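Local coordinates for protein ficolin-3 (Homo sapiens, PDB 2J5Z) that binds sugars such as galactose through its fibrinogen-like domain and probably recognises foreign surfaces as a lectin of innate immunity, at residues F65-S68 against W69-R73. Sequence-based numbering, arbitrary orientation.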
loop_
_atom_site.group_PDB
_atom_site.type_symbol
_atom_site.label_atom_id
_atom_site.label_comp_id
_atom_site.label_asym_id
_atom_site.label_seq_id
_atom_site.Cartn_x
_atom_site.Cartn_y
_atom_site.Cartn_z
ATOM N N PHE A 65 1.905 11.146 -16.436
ATOM C CA PHE A 65 2.859 10.362 -17.222
ATOM C C PHE A 65 3.499 11.192 -18.345
ATOM O O PHE A 65 4.365 10.700 -19.065
ATOM C CB PHE A 65 2.217 9.063 -17.768
ATOM C CG PHE A 65 2.311 7.891 -16.815
ATOM C CD1 PHE A 65 1.621 7.905 -15.614
ATOM C CD2 PHE A 65 3.096 6.772 -17.121
ATOM C CE1 PHE A 65 1.705 6.844 -14.726
ATOM C CE2 PHE A 65 3.184 5.694 -16.230
ATOM C CZ PHE A 65 2.481 5.724 -15.038
ATOM N N PHE A 66 3.086 12.451 -18.490
ATOM C CA PHE A 66 3.708 13.302 -19.507
ATOM C C PHE A 66 5.011 13.878 -18.948
ATOM O O PHE A 66 5.078 15.046 -18.546
ATOM C CB PHE A 66 2.754 14.413 -19.988
ATOM C CG PHE A 66 3.254 15.156 -21.198
ATOM C CD1 PHE A 66 3.600 14.468 -22.353
ATOM C CD2 PHE A 66 3.377 16.543 -21.188
ATOM C CE1 PHE A 66 4.064 15.151 -23.472
ATOM C CE2 PHE A 66 3.841 17.227 -22.300
ATOM C CZ PHE A 66 4.184 16.534 -23.441
ATOM N N ARG A 67 6.043 13.044 -18.898
ATOM C CA ARG A 67 7.280 13.408 -18.231
ATOM C C ARG A 67 8.490 13.343 -19.143
ATOM O O ARG A 67 8.441 12.778 -20.242
ATOM C CB ARG A 67 7.521 12.498 -17.026
ATOM C CG ARG A 67 6.342 12.366 -16.094
ATOM C CD ARG A 67 6.414 13.348 -14.938
ATOM N NE ARG A 67 5.456 12.951 -13.911
ATOM C CZ ARG A 67 5.761 12.566 -12.679
ATOM N NH1 ARG A 67 7.024 12.553 -12.253
ATOM N NH2 ARG A 67 4.776 12.226 -11.856
ATOM N N SER A 68 9.588 13.891 -18.641
ATOM C CA SER A 68 10.781 14.144 -19.416
ATOM C C SER A 68 11.665 12.919 -19.501
ATOM O O SER A 68 11.439 11.924 -18.804
ATOM C CB SER A 68 11.579 15.244 -18.745
ATOM O OG SER A 68 12.038 14.777 -17.488
ATOM N N TRP A 69 12.687 13.027 -20.343
ATOM C CA TRP A 69 13.674 11.974 -20.524
ATOM C C TRP A 69 14.234 11.506 -19.192
ATOM O O TRP A 69 14.315 10.294 -18.934
ATOM C CB TRP A 69 14.814 12.473 -21.430
ATOM C CG TRP A 69 15.804 11.422 -21.719
ATOM C CD1 TRP A 69 17.005 11.232 -21.109
ATOM C CD2 TRP A 69 15.670 10.382 -22.685
ATOM N NE1 TRP A 69 17.629 10.125 -21.636
ATOM C CE2 TRP A 69 16.828 9.588 -22.609
ATOM C CE3 TRP A 69 14.675 10.038 -23.603
ATOM C CZ2 TRP A 69 17.022 8.473 -23.426
ATOM C CZ3 TRP A 69 14.875 8.934 -24.415
ATOM C CH2 TRP A 69 16.029 8.168 -24.320
ATOM N N SER A 70 14.616 12.465 -18.341
ATOM C CA SER A 70 15.287 12.136 -17.077
ATOM C C SER A 70 14.358 11.412 -16.126
ATOM O O SER A 70 14.777 10.499 -15.403
ATOM C CB SER A 70 15.863 13.390 -16.409
ATOM O OG SER A 70 14.836 14.330 -16.129
ATOM N N SER A 71 13.096 11.826 -16.128
ATOM C CA SER A 71 12.047 11.176 -15.349
ATOM C C SER A 71 11.813 9.740 -15.820
ATOM O O SER A 71 11.752 8.818 -15.012
ATOM C CB SER A 71 10.749 11.973 -15.450
ATOM O OG SER A 71 10.831 13.170 -14.693
ATOM N N TYR A 72 11.697 9.547 -17.129
ATOM C CA TYR A 72 11.546 8.194 -17.646
ATOM C C TYR A 72 12.788 7.362 -17.398
ATOM O O TYR A 72 12.697 6.149 -17.198
ATOM C CB TYR A 72 11.129 8.192 -19.127
ATOM C CG TYR A 72 9.639 8.237 -19.225
ATOM C CD1 TYR A 72 8.881 7.079 -19.043
ATOM C CD2 TYR A 72 8.967 9.450 -19.374
ATOM C CE1 TYR A 72 7.508 7.114 -19.079
ATOM C CE2 TYR A 72 7.578 9.503 -19.409
ATOM C CZ TYR A 72 6.856 8.317 -19.243
ATOM O OH TYR A 72 5.480 8.300 -19.275
ATOM N N ARG A 73 13.955 8.001 -17.397
ATOM C CA ARG A 73 15.201 7.272 -17.190
ATOM C C ARG A 73 15.294 6.699 -15.778
ATOM O O ARG A 73 15.679 5.550 -15.586
ATOM C CB ARG A 73 16.417 8.180 -17.458
ATOM C CG ARG A 73 17.761 7.547 -17.097
ATOM C CD ARG A 73 18.941 8.497 -17.447
ATOM N NE ARG A 73 18.885 9.679 -16.589
ATOM C CZ ARG A 73 19.117 10.931 -16.987
ATOM N NH1 ARG A 73 19.390 11.200 -18.266
ATOM N NH2 ARG A 73 19.036 11.923 -16.096
HETATM O O HOH W 1 9.407 15.192 -16.019
HETATM O O HOH W 2 13.652 16.650 -16.920
#
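Phe65 O and Arg67 O, two carbonyl oxygens of the incoming loop, lie at the edge of the Tyr72 ring, in its plane, with Arg67 O 3.5 Å from Tyr72 CD2. At the end of the ring the phenol donates to Phe65 O (Tyr72 OH to Phe65 O 2.7 Å), meeting a lone pair in the carbonyl plane at a C=O...O angle of 135°. The same hydroxyl oxygen approaches the Phe65 ring obliquely, Tyr72 OH lying 3.6 Å from Phe65 CD2, and the two aromatic side chains cross at about a right angle.

Ser68 is the N-cap of the helix. Ser68 O accepts from Tyr72 N at 2.9 Å, a nearly straight bond (N-H...O 169°) that closes the first turn. Ser68 OG, set between its own backbone N and carbonyl carbon (chi1 65°), accepts a weak capping bond from Ser71 N at 3.4 Å. One water joins Ser68 N to Ser71 OG, and a second bridges Ser68 OG and Ser70 OG. Arg67 CB packs against Ser71 CB at 3.6 Å; beyond CB the Arg67 chain bends at chi2, and its NH1 forms a salt bridge with Asp46 of the second subunit.

This local turn leads the loop after strand 52-58 into helix 69-74 of the fibrinogen-like domain. Trp84 and Phe76 meet the Tyr72 ring edge-to-face, and backbone hydrogen bonds join Tyr72 to Asn87 and Arg73 to Glu88, both on helix 87-94.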